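PDB 2ZB9: putative transcriptional regulator from Streptomyces coelicolor, which probably binds specific DNA sequences as a TetR-family transcription factor and regulates the genes they control. Local coordinates for residues V24-L29 / L60-W64; T41-F46 / S66-A71; L72-F76 / L135-R140; T82-P86 / Q98-F102; L166-L170 / L193-L197. All blocks are in the same frame, centred on the assembly; numbering follows the deposited sequence.

Contact 1: residues V24-L29 / L60-W64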
# COMPACT_ATOMS: atom_id res chain seq x y z
N VAL A 24 -6.12 20.29 27.36
CA VAL A 24 -5.40 21.22 26.49
C VAL A 24 -4.89 20.48 25.25
O VAL A 24 -5.00 20.99 24.13
CB VAL A 24 -4.18 21.85 27.22
CG1 VAL A 24 -3.39 22.71 26.25
CG2 VAL A 24 -4.65 22.68 28.39
N ARG A 25 -4.35 19.29 25.45
CA ARG A 25 -3.84 18.49 24.35
C ARG A 25 -4.96 18.17 23.35
O ARG A 25 -4.76 18.25 22.13
CB ARG A 25 -3.23 17.20 24.89
CG ARG A 25 -2.32 16.46 23.93
CD ARG A 25 -1.45 15.46 24.67
NE ARG A 25 -0.45 14.84 23.80
CZ ARG A 25 -0.74 13.95 22.85
NH1 ARG A 25 -1.99 13.56 22.65
NH2 ARG A 25 0.23 13.44 22.10
N ALA A 26 -6.14 17.85 23.87
CA ALA A 26 -7.30 17.52 23.03
C ALA A 26 -7.74 18.72 22.19
O ALA A 26 -8.03 18.57 21.01
CB ALA A 26 -8.47 17.05 23.91
N GLU A 27 -7.79 19.90 22.81
CA GLU A 27 -8.18 21.11 22.09
C GLU A 27 -7.22 21.39 20.95
O GLU A 27 -7.64 21.75 19.84
CB GLU A 27 -8.19 22.31 23.04
CG GLU A 27 -9.48 22.49 23.83
CD GLU A 27 -9.38 23.58 24.88
OE1 GLU A 27 -8.86 24.68 24.57
OE2 GLU A 27 -9.82 23.34 26.02
N VAL A 28 -5.93 21.23 21.22
CA VAL A 28 -4.91 21.47 20.20
C VAL A 28 -5.09 20.45 19.07
O VAL A 28 -5.12 20.81 17.90
CB VAL A 28 -3.49 21.33 20.79
CG1 VAL A 28 -2.45 21.46 19.68
CG2 VAL A 28 -3.27 22.40 21.84
N LEU A 29 -5.21 19.18 19.45
CA LEU A 29 -5.39 18.10 18.48
C LEU A 29 -6.65 18.37 17.64
O LEU A 29 -6.68 18.10 16.44
CB LEU A 29 -5.49 16.77 19.22
CG LEU A 29 -4.55 15.62 18.85
CD1 LEU A 29 -3.20 16.13 18.39
CD2 LEU A 29 -4.41 14.71 20.05
N LEU A 60 3.60 23.19 22.40
CA LEU A 60 3.39 22.40 21.19
C LEU A 60 4.63 21.58 20.84
O LEU A 60 4.54 20.38 20.60
CB LEU A 60 3.04 23.34 20.03
CG LEU A 60 1.57 23.60 19.67
CD1 LEU A 60 0.68 23.61 20.91
CD2 LEU A 60 1.49 24.91 18.92
N TYR A 61 5.78 22.24 20.83
CA TYR A 61 7.04 21.57 20.52
C TYR A 61 7.31 20.39 21.47
O TYR A 61 7.88 19.38 21.06
CB TYR A 61 8.19 22.58 20.58
CG TYR A 61 8.22 23.56 19.43
CD1 TYR A 61 8.78 24.83 19.58
CD2 TYR A 61 7.71 23.22 18.18
CE1 TYR A 61 8.82 25.73 18.52
CE2 TYR A 61 7.75 24.11 17.11
CZ TYR A 61 8.31 25.37 17.28
OH TYR A 61 8.34 26.26 16.23
N LYS A 62 6.90 20.53 22.72
CA LYS A 62 7.11 19.47 23.71
C LYS A 62 6.31 18.21 23.39
O LYS A 62 6.80 17.09 23.55
CB LYS A 62 6.71 19.94 25.11
CG LYS A 62 7.52 21.10 25.67
CD LYS A 62 7.02 21.41 27.07
CE LYS A 62 7.69 22.63 27.68
NZ LYS A 62 7.11 22.91 29.02
N TRP A 63 5.06 18.40 22.97
CA TRP A 63 4.19 17.27 22.65
C TRP A 63 4.40 16.69 21.25
O TRP A 63 4.20 15.50 21.04
CB TRP A 63 2.73 17.67 22.82
CG TRP A 63 2.34 17.97 24.22
CD1 TRP A 63 2.86 17.42 25.36
CD2 TRP A 63 1.29 18.84 24.65
NE1 TRP A 63 2.19 17.88 26.46
CE2 TRP A 63 1.22 18.76 26.06
CE3 TRP A 63 0.39 19.68 23.98
CZ2 TRP A 63 0.29 19.48 26.81
CZ3 TRP A 63 -0.54 20.40 24.73
CH2 TRP A 63 -0.58 20.30 26.13
N TRP A 64 4.79 17.53 20.31
CA TRP A 64 5.02 17.07 18.94
C TRP A 64 6.35 17.60 18.44
O TRP A 64 6.47 18.75 18.03
CB TRP A 64 3.88 17.54 18.03
CG TRP A 64 2.56 17.01 18.48
CD1 TRP A 64 2.08 15.74 18.32
CD2 TRP A 64 1.57 17.71 19.24
NE1 TRP A 64 0.87 15.61 18.94
CE2 TRP A 64 0.53 16.80 19.52
CE3 TRP A 64 1.47 19.03 19.73
CZ2 TRP A 64 -0.60 17.16 20.26
CZ3 TRP A 64 0.34 19.38 20.46
CH2 TRP A 64 -0.68 18.45 20.72
O HOH W 1 2.62 14.17 22.48
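Arg25 meets Trp63 and Trp64 where helix 20-39 packs against helix 57-63, the second helix of the predicted helix-turn-helix. The arginine can be followed outward. Its CB lies over one face of the Trp63 indole, 4.2 Å from CZ3. CG turns anti to the backbone N (chi1 -163°) and sits between the two tryptophans, at 4.1 Å from Trp64 CZ2 while still above the rim of Trp63. The chain stays extended to NE, which carries the guanidinium across Trp64: CZ2 stands over the centre of that flat group, with the two planes 35° apart, so the overlap is tilted. At the tip, Arg25 NH2 donates to a water that in turn donates to Trp63 O. The same nitrogen forms a salt bridge with Asp73, which also accepts from Trp64 NE1; one carboxylate thus secures both groups.

The rest of the contact is apolar. Val24 CG1 meets the edge of Trp63 at CH2, 3.7 Å away. Val28 CG1 touches both Leu60 CD1 and the benzo part of Trp64, while Leu29 CD1 comes to 3.4 Å from Trp64 CZ2.

Contact 2: residues T41-F46 / S66-A71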
# COMPACT_ATOMS: atom_id res chain seq x y z
N THR A 41 -1.90 19.37 4.56
CA THR A 41 -0.67 19.28 5.34
C THR A 41 0.33 20.42 5.15
O THR A 41 0.98 20.85 6.11
CB THR A 41 0.05 17.96 5.05
OG1 THR A 41 -0.87 16.88 5.23
CG2 THR A 41 1.23 17.77 5.99
N ALA A 42 0.47 20.89 3.91
CA ALA A 42 1.42 21.97 3.63
C ALA A 42 1.06 23.24 4.41
O ALA A 42 1.94 24.01 4.79
CB ALA A 42 1.45 22.26 2.11
N GLN A 43 -0.23 23.43 4.67
CA GLN A 43 -0.72 24.59 5.39
C GLN A 43 -0.56 24.49 6.90
O GLN A 43 -0.62 25.50 7.61
CB GLN A 43 -2.19 24.83 5.06
CG GLN A 43 -2.45 25.38 3.67
CD GLN A 43 -1.96 26.80 3.51
OE1 GLN A 43 -0.81 27.05 3.11
NE2 GLN A 43 -2.83 27.76 3.84
N LEU A 44 -0.34 23.27 7.40
CA LEU A 44 -0.19 23.07 8.83
C LEU A 44 1.15 23.57 9.37
O LEU A 44 2.21 23.16 8.88
CB LEU A 44 -0.36 21.59 9.18
CG LEU A 44 -0.30 21.22 10.66
CD1 LEU A 44 -1.48 21.85 11.39
CD2 LEU A 44 -0.33 19.69 10.82
N THR A 45 1.10 24.45 10.36
CA THR A 45 2.31 24.98 10.98
C THR A 45 2.09 25.09 12.49
O THR A 45 0.96 25.25 12.96
CB THR A 45 2.67 26.40 10.47
OG1 THR A 45 1.68 27.33 10.91
CG2 THR A 45 2.76 26.43 8.95
N PHE A 46 3.18 25.01 13.24
CA PHE A 46 3.10 25.13 14.70
C PHE A 46 2.60 26.53 15.06
O PHE A 46 1.81 26.70 15.99
CB PHE A 46 4.49 24.88 15.31
CG PHE A 46 4.84 23.42 15.42
CD1 PHE A 46 4.54 22.71 16.57
CD2 PHE A 46 5.46 22.76 14.36
CE1 PHE A 46 4.85 21.35 16.68
CE2 PHE A 46 5.78 21.39 14.46
CZ PHE A 46 5.47 20.69 15.62
N SER A 66 7.86 17.26 15.78
CA SER A 66 7.95 17.64 14.38
C SER A 66 6.60 17.88 13.73
O SER A 66 5.56 17.50 14.26
CB SER A 66 8.68 16.55 13.59
OG SER A 66 7.85 15.42 13.41
N LYS A 67 6.65 18.53 12.58
CA LYS A 67 5.46 18.83 11.80
C LYS A 67 4.77 17.51 11.44
O LYS A 67 3.55 17.40 11.47
CB LYS A 67 5.88 19.60 10.55
CG LYS A 67 4.93 19.55 9.37
CD LYS A 67 3.64 20.30 9.64
CE LYS A 67 2.82 20.36 8.36
NZ LYS A 67 3.54 21.12 7.29
N GLY A 68 5.58 16.50 11.11
CA GLY A 68 5.05 15.20 10.76
C GLY A 68 4.25 14.58 11.89
O GLY A 68 3.13 14.12 11.67
N ALA A 69 4.81 14.59 13.09
CA ALA A 69 4.13 14.05 14.26
C ALA A 69 2.87 14.83 14.57
O ALA A 69 1.85 14.26 14.98
CB ALA A 69 5.06 14.07 15.46
N LEU A 70 2.92 16.15 14.36
CA LEU A 70 1.77 17.00 14.62
C LEU A 70 0.62 16.63 13.69
O LEU A 70 -0.51 16.43 14.13
CB LEU A 70 2.14 18.47 14.42
CG LEU A 70 1.04 19.49 14.72
CD1 LEU A 70 0.70 19.46 16.21
CD2 LEU A 70 1.49 20.88 14.32
N ALA A 71 0.91 16.54 12.40
CA ALA A 71 -0.10 16.19 11.42
C ALA A 71 -0.69 14.79 11.65
O ALA A 71 -1.91 14.64 11.67
CB ALA A 71 0.48 16.29 10.02
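The loop leading into the predicted helix-turn-helix, with the first residues of that motif, is docked on the first turn of helix 67-83 by Leu44 and Phe46, which touch Leu70, with Lys67 closing one side. Leu44 extends its CG anti to the backbone N (chi1 -177°), and this sends CD2 onto Ala71, 3.6 Å from its CB, while CG rests near Leu70 CD2. Leu70 CD2 serves a second neighbour as well. It stands over the middle of the Phe46 ring, 4.0 Å from the centroid and only 6° off the normal, a CH-pi contact. The ring is met at its edge too: CE2 is 3.5 Å from Lys67 N, and CZ lies equally close to Ser66 O.

Lys67 bends at chi2 and chi4, so that its aliphatic part passes Leu44 CB and its ammonium turns back to the loop. There NZ makes two weak hydrogen bonds, to Thr41 O at 2.8 Å and to Leu44 O at 2.9 Å, so it lies between two carbonyls of the turn. Ser66 N-caps the helix that carries these groups, its OG accepting from Ala69 N with a nearly straight bond. Val32 of helix 20-39 and Val49 of helix 46-53 border Leu44 and Leu70 as well, completing the small helical core characteristic of the TetR-family DNA-binding domain, against which the connecting helix 67-83 begins.

Contact 3: residues L72-F76 / L135-R140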
# COMPACT_ATOMS: atom_id res chain seq x y z
N LEU A 72 0.18 13.80 11.84
CA LEU A 72 -0.27 12.41 12.05
C LEU A 72 -1.14 12.23 13.29
O LEU A 72 -2.16 11.55 13.24
CB LEU A 72 0.92 11.45 12.15
CG LEU A 72 1.59 10.80 10.93
CD1 LEU A 72 0.52 10.32 9.94
CD2 LEU A 72 2.52 11.77 10.26
N ASP A 73 -0.73 12.82 14.40
CA ASP A 73 -1.49 12.69 15.64
C ASP A 73 -2.84 13.39 15.47
O ASP A 73 -3.88 12.87 15.88
CB ASP A 73 -0.72 13.30 16.80
CG ASP A 73 -1.13 12.73 18.16
OD1 ASP A 73 -1.98 11.81 18.20
OD2 ASP A 73 -0.59 13.20 19.18
N GLY A 74 -2.83 14.57 14.86
CA GLY A 74 -4.08 15.28 14.64
C GLY A 74 -4.98 14.49 13.70
O GLY A 74 -6.20 14.40 13.90
N TYR A 75 -4.39 13.90 12.67
CA TYR A 75 -5.17 13.13 11.71
C TYR A 75 -5.81 11.92 12.37
O TYR A 75 -7.01 11.68 12.20
CB TYR A 75 -4.30 12.67 10.55
CG TYR A 75 -5.10 11.99 9.47
CD1 TYR A 75 -5.87 12.73 8.57
CD2 TYR A 75 -5.14 10.60 9.38
CE1 TYR A 75 -6.67 12.10 7.62
CE2 TYR A 75 -5.94 9.96 8.44
CZ TYR A 75 -6.70 10.71 7.56
OH TYR A 75 -7.50 10.07 6.65
N PHE A 76 -5.03 11.16 13.13
CA PHE A 76 -5.57 9.97 13.79
C PHE A 76 -6.80 10.32 14.63
O PHE A 76 -7.83 9.64 14.56
CB PHE A 76 -4.48 9.32 14.67
CG PHE A 76 -4.96 8.12 15.43
CD1 PHE A 76 -5.67 8.27 16.62
CD2 PHE A 76 -4.72 6.83 14.94
CE1 PHE A 76 -6.14 7.15 17.32
CE2 PHE A 76 -5.18 5.71 15.63
CZ PHE A 76 -5.89 5.87 16.83
N LEU A 135 2.18 6.97 15.43
CA LEU A 135 1.02 7.82 15.63
C LEU A 135 -0.22 7.45 14.82
O LEU A 135 -1.32 7.89 15.14
CB LEU A 135 1.42 9.27 15.36
CG LEU A 135 2.57 9.78 16.24
CD1 LEU A 135 3.04 11.14 15.74
CD2 LEU A 135 2.12 9.85 17.70
N TYR A 136 -0.06 6.63 13.78
CA TYR A 136 -1.22 6.25 12.99
C TYR A 136 -1.42 4.76 12.70
O TYR A 136 -2.26 4.12 13.31
CB TYR A 136 -1.24 7.01 11.66
CG TYR A 136 -2.55 6.86 10.93
CD1 TYR A 136 -3.69 7.55 11.37
CD2 TYR A 136 -2.69 5.98 9.86
CE1 TYR A 136 -4.92 7.37 10.75
CE2 TYR A 136 -3.92 5.78 9.24
CZ TYR A 136 -5.03 6.48 9.69
OH TYR A 136 -6.25 6.29 9.08
N SER A 137 -0.65 4.22 11.76
CA SER A 137 -0.84 2.83 11.35
C SER A 137 -0.79 1.74 12.41
O SER A 137 -1.62 0.83 12.39
CB SER A 137 0.12 2.47 10.20
OG SER A 137 1.47 2.55 10.61
N ALA A 138 0.16 1.81 13.33
CA ALA A 138 0.24 0.77 14.36
C ALA A 138 -1.06 0.67 15.14
O ALA A 138 -1.56 -0.43 15.38
CB ALA A 138 1.41 1.04 15.32
N GLN A 139 -1.60 1.82 15.54
CA GLN A 139 -2.85 1.84 16.29
C GLN A 139 -4.04 1.46 15.41
O GLN A 139 -4.96 0.79 15.88
CB GLN A 139 -3.09 3.23 16.88
CG GLN A 139 -1.94 3.79 17.69
CD GLN A 139 -2.17 5.23 18.11
OE1 GLN A 139 -3.01 5.51 18.97
NE2 GLN A 139 -1.45 6.15 17.48
N ARG A 140 -4.06 1.87 14.15
CA ARG A 140 -5.18 1.51 13.28
C ARG A 140 -5.20 -0.02 13.19
O ARG A 140 -6.26 -0.64 13.33
CB ARG A 140 -5.02 2.10 11.87
CG ARG A 140 -5.11 3.62 11.76
CD ARG A 140 -6.46 4.18 12.24
NE ARG A 140 -7.57 3.28 11.94
CZ ARG A 140 -8.75 3.34 12.55
NH1 ARG A 140 -8.97 4.27 13.48
NH2 ARG A 140 -9.69 2.44 12.29
O HOH W 2 -1.85 9.20 17.58
O HOH W 3 -7.93 7.47 7.05
O HOH W 4 -7.89 6.84 14.04
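With CG anti to its backbone N (chi1 178°), Phe76 swings its ring across to Tyr136 and Gln139; Tyr136, turned the same way about its own CA-CB bond, lays its ring beside both Phe76 and Tyr75. Phe76 CD2 is 3.8 Å from Tyr136 CD1. The Gln139 amide is stacked on one face of Phe76, planes 14° apart, with CD toward the rim and CB 3.5 Å from CE2. A water sits over the centre of the opposite face and links Phe76 O to Arg140 NH1; Arg140 NH2 hydrogen-bonds to Leu83 O. Tyr136 CE1 meets the edge of Tyr75 at CD2, 3.5 Å away, and another water joins the two hydroxyls. Leu72 and Leu135 meet through their CB atoms at 3.9 Å.

The segments 72-76 and 135-140 cross at 40°, joining the helix that leaves the DNA-binding domain to the regulatory core. A third water donates to Asp73 OD1 and accepts from Gln139 NE2, the aspartate's OD2 being engaged by Trp64 and Arg25 of the DNA-binding domain. No direct hydrogen bond spans the segments: shape and aromatic surface hold the buried interface, and waters supply the polar bridges between its two helices.

Contact 4: residues T82-P86 / Q98-F102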
# COMPACT_ATOMS: atom_id res chain seq x y z
N THR A 82 -15.10 8.23 13.19
CA THR A 82 -15.61 7.80 11.90
C THR A 82 -15.09 6.42 11.49
O THR A 82 -15.81 5.66 10.83
CB THR A 82 -15.22 8.82 10.82
OG1 THR A 82 -15.63 10.13 11.23
CG2 THR A 82 -15.89 8.48 9.50
N LEU A 83 -13.86 6.09 11.87
CA LEU A 83 -13.27 4.80 11.49
C LEU A 83 -13.35 3.73 12.57
O LEU A 83 -12.80 2.64 12.40
CB LEU A 83 -11.82 4.97 11.05
CG LEU A 83 -11.56 5.90 9.86
CD1 LEU A 83 -10.08 5.87 9.49
CD2 LEU A 83 -12.42 5.45 8.66
N ALA A 84 -14.03 4.02 13.67
CA ALA A 84 -14.17 3.06 14.76
C ALA A 84 -14.90 1.80 14.27
O ALA A 84 -15.73 1.87 13.36
CB ALA A 84 -14.94 3.69 15.93
N PHE A 85 -14.60 0.67 14.89
CA PHE A 85 -15.21 -0.60 14.50
C PHE A 85 -16.51 -0.96 15.19
O PHE A 85 -16.58 -1.04 16.41
CB PHE A 85 -14.23 -1.77 14.71
CG PHE A 85 -13.15 -1.86 13.68
CD1 PHE A 85 -12.01 -1.07 13.77
CD2 PHE A 85 -13.31 -2.69 12.57
CE1 PHE A 85 -11.03 -1.11 12.78
CE2 PHE A 85 -12.34 -2.73 11.57
CZ PHE A 85 -11.20 -1.93 11.68
N PRO A 86 -17.57 -1.18 14.40
CA PRO A 86 -18.84 -1.55 15.03
C PRO A 86 -18.58 -2.94 15.60
O PRO A 86 -17.80 -3.70 15.02
CB PRO A 86 -19.81 -1.60 13.85
CG PRO A 86 -19.20 -0.68 12.85
CD PRO A 86 -17.73 -1.00 12.95
N GLN A 98 -17.34 -0.69 8.34
CA GLN A 98 -16.09 0.02 8.61
C GLN A 98 -15.30 0.29 7.33
O GLN A 98 -14.78 1.39 7.16
CB GLN A 98 -15.23 -0.79 9.60
CG GLN A 98 -14.13 -0.01 10.32
CD GLN A 98 -12.97 0.36 9.41
OE1 GLN A 98 -12.72 -0.30 8.41
NE2 GLN A 98 -12.25 1.42 9.78
N LEU A 99 -15.22 -0.69 6.44
CA LEU A 99 -14.49 -0.50 5.18
C LEU A 99 -15.14 0.59 4.33
O LEU A 99 -14.46 1.31 3.60
CB LEU A 99 -14.42 -1.79 4.35
CG LEU A 99 -13.23 -2.76 4.39
CD1 LEU A 99 -11.92 -1.99 4.49
CD2 LEU A 99 -13.38 -3.72 5.54
N ARG A 100 -16.47 0.71 4.41
CA ARG A 100 -17.17 1.74 3.64
C ARG A 100 -16.91 3.14 4.20
O ARG A 100 -16.73 4.09 3.44
CB ARG A 100 -18.67 1.46 3.59
CG ARG A 100 -19.02 0.41 2.53
CD ARG A 100 -20.42 -0.17 2.70
NE ARG A 100 -20.63 -1.23 1.71
CZ ARG A 100 -21.55 -2.18 1.79
NH1 ARG A 100 -22.38 -2.24 2.82
NH2 ARG A 100 -21.62 -3.10 0.83
N ALA A 101 -16.88 3.26 5.52
CA ALA A 101 -16.60 4.55 6.13
C ALA A 101 -15.14 4.91 5.78
O ALA A 101 -14.82 6.06 5.49
CB ALA A 101 -16.79 4.47 7.65
N PHE A 102 -14.28 3.90 5.77
CA PHE A 102 -12.87 4.08 5.44
C PHE A 102 -12.74 4.57 4.00
O PHE A 102 -12.00 5.51 3.72
CB PHE A 102 -12.12 2.76 5.61
CG PHE A 102 -10.67 2.83 5.23
CD1 PHE A 102 -9.77 3.57 5.99
CD2 PHE A 102 -10.19 2.13 4.11
CE1 PHE A 102 -8.41 3.61 5.65
CE2 PHE A 102 -8.84 2.17 3.77
CZ PHE A 102 -7.95 2.91 4.54
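Leu83 CA is 6.1 Å from Phe102 CA and Phe85 CA 6.0 Å from Gln98 CA, as the chain leaves the end of helix 67-83 and runs on extended through Ala84, Phe85 and Pro86 beside helix 91-108. Gln98 carries much of the contact. Its CG is anti to the backbone N and the chain then bends at chi2, which lays the amide flat against Phe85: the two planes differ by only 12°, and CG stands over the ring face, 3.6 Å from the centroid, in a CH-pi contact. From there NE2 donates to Leu83 O at 2.9 Å with an N-H...O angle of 169°. The acceptor lies close to the amide plane, whereas the donor is tilted from the carbonyl plane by 21°.

Around this bond Leu83 CD2 rests on the helix backbone, 3.5 Å from Phe102 CA, while CD1 reaches the ring edge of Phe102. Ala101 CB lies 3.5 Å from Thr82 O. A leucine in place of Gln98 would probably cost Leu83 O the NE2 donor, though Arg140 could still bind it, and leave Trp171 NE1 without the carbonyl it now binds. The amide therefore works at both ends, NE2 binding a carbonyl where helix 67-83 gives way to extended chain and OE1 accepting from Trp171 NE1 of helix 163-179, while an aromatic face holds its flat body.

Contact 5: residues L166-L170 / L193-L197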
# COMPACT_ATOMS: atom_id res chain seq x y z
N LEU A 166 -5.04 -10.67 7.62
CA LEU A 166 -6.32 -10.18 7.12
C LEU A 166 -6.28 -8.66 6.96
O LEU A 166 -6.79 -8.12 5.99
CB LEU A 166 -7.46 -10.55 8.07
CG LEU A 166 -7.68 -12.04 8.34
CD1 LEU A 166 -8.86 -12.21 9.30
CD2 LEU A 166 -7.97 -12.77 7.02
N VAL A 167 -5.68 -7.99 7.93
CA VAL A 167 -5.57 -6.54 7.87
C VAL A 167 -5.01 -6.09 6.53
O VAL A 167 -5.51 -5.14 5.91
CB VAL A 167 -4.66 -6.00 9.01
CG1 VAL A 167 -4.46 -4.51 8.83
CG2 VAL A 167 -5.29 -6.31 10.37
N ASP A 168 -3.96 -6.76 6.06
CA ASP A 168 -3.35 -6.40 4.78
C ASP A 168 -4.20 -6.79 3.58
O ASP A 168 -4.06 -6.21 2.51
CB ASP A 168 -1.97 -7.05 4.66
CG ASP A 168 -0.99 -6.50 5.68
OD1 ASP A 168 -0.62 -5.31 5.55
OD2 ASP A 168 -0.61 -7.25 6.60
N GLN A 169 -5.07 -7.78 3.76
CA GLN A 169 -5.92 -8.21 2.66
C GLN A 169 -7.22 -7.43 2.56
O GLN A 169 -8.01 -7.64 1.64
CB GLN A 169 -6.18 -9.72 2.75
CG GLN A 169 -4.92 -10.53 2.48
CD GLN A 169 -5.17 -12.02 2.47
OE1 GLN A 169 -5.44 -12.62 3.50
NE2 GLN A 169 -5.09 -12.62 1.29
N LEU A 170 -7.43 -6.53 3.51
CA LEU A 170 -8.61 -5.67 3.49
C LEU A 170 -8.13 -4.23 3.27
O LEU A 170 -8.10 -3.75 2.15
CB LEU A 170 -9.38 -5.74 4.81
CG LEU A 170 -10.37 -6.87 5.09
CD1 LEU A 170 -11.07 -7.28 3.80
CD2 LEU A 170 -9.65 -8.04 5.70
N LEU A 193 -13.84 -7.41 -1.44
CA LEU A 193 -12.72 -7.68 -0.54
C LEU A 193 -13.17 -8.55 0.63
O LEU A 193 -12.50 -9.50 1.00
CB LEU A 193 -12.14 -6.38 0.02
CG LEU A 193 -11.41 -5.42 -0.92
CD1 LEU A 193 -10.98 -4.19 -0.11
CD2 LEU A 193 -10.19 -6.11 -1.53
N VAL A 194 -14.32 -8.22 1.20
CA VAL A 194 -14.86 -8.96 2.34
C VAL A 194 -15.43 -10.33 1.96
O VAL A 194 -15.16 -11.32 2.63
CB VAL A 194 -15.95 -8.14 3.06
CG1 VAL A 194 -16.50 -8.92 4.25
CG2 VAL A 194 -15.37 -6.81 3.51
N THR A 195 -16.22 -10.39 0.89
CA THR A 195 -16.80 -11.67 0.50
C THR A 195 -15.74 -12.68 0.07
O THR A 195 -15.83 -13.86 0.41
CB THR A 195 -17.85 -11.52 -0.64
OG1 THR A 195 -17.19 -11.15 -1.85
CG2 THR A 195 -18.86 -10.44 -0.28
N ASN A 196 -14.72 -12.23 -0.67
CA ASN A 196 -13.65 -13.12 -1.11
C ASN A 196 -12.98 -13.78 0.08
O ASN A 196 -12.77 -15.00 0.11
CB ASN A 196 -12.58 -12.36 -1.89
CG ASN A 196 -13.04 -11.94 -3.26
OD1 ASN A 196 -14.00 -12.49 -3.80
ND2 ASN A 196 -12.34 -10.98 -3.85
N LEU A 197 -12.66 -12.97 1.07
CA LEU A 197 -11.98 -13.42 2.27
C LEU A 197 -12.84 -14.32 3.15
O LEU A 197 -12.41 -15.41 3.54
CB LEU A 197 -11.52 -12.20 3.05
CG LEU A 197 -10.08 -12.17 3.55
CD1 LEU A 197 -9.14 -12.85 2.57
CD2 LEU A 197 -9.70 -10.71 3.76
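Leu197 lays its CD1 over one face of the Gln169 amide, 3.8 Å from OE1 and 4.1 Å from CD, where helices 163-179 and 187-199 pair in the helical bundle through which TetR-family subunits dimerise. The nitrogen of this amide, NE2, is directed to the partner chain, donating to Leu193 O of the second subunit, and Gln169 O receives NE2 of the second subunit's own Gln169. The flat group is thus fixed by polar bonds across the dimer and covered by a methyl group from its own chain.

The two segments run in broadly opposite senses but steeply inclined, the angle between their axes being 138°, with 10.5 Å at closest approach. Leu197 fills the space between them. Its first torsion, -132°, lies well away from a staggered value, and from there its branches part: CD1 goes to the amide, while CD2 approaches Gln169 CB at 3.8 Å and Leu170 CD1 at 3.7 Å. Leu166 CD2 touches Leu197 CG from the preceding turn of helix 163-179. Shortening Leu197 to an alanine is likely to open a gap between Leu166, Gln169 and Leu170, remove the methyl that lies over the Gln169 amide, and strip away the packing against Leu197 of the second subunit.

One turn earlier, Leu193 continues the apolar line. Ala173 and Val174, further along helix 163-179, border its side chain. Leu170 CD1 is 4.0 Å from its CB and also reaches Val194 CG2, and Leu193 CD1 ends 3.7 Å from Leu170 O.

Overall arrangement
The five contacts illustrate how an all-helical regulator can link a DNA-binding end to a dimerising end. Contacts 1 and 2, centres 12 Å apart, touch and interleave along the chain, as befits one compact domain. Helix 67-83 then serves contacts 2, 3 and 4; Asp73 joins contact 3 to contact 1, and Arg140 joins it to contact 4. Contact 4 is nested within the loop that contact 3 closes. Contact 5 comes last, its centre about 14 Å from contact 4's and about 36 Å from contact 1's; contacts 3 and 5 both touch the second subunit. A movement in the core could probably reach the DNA-binding domain through helix 67-83, as in other TetR-family proteins.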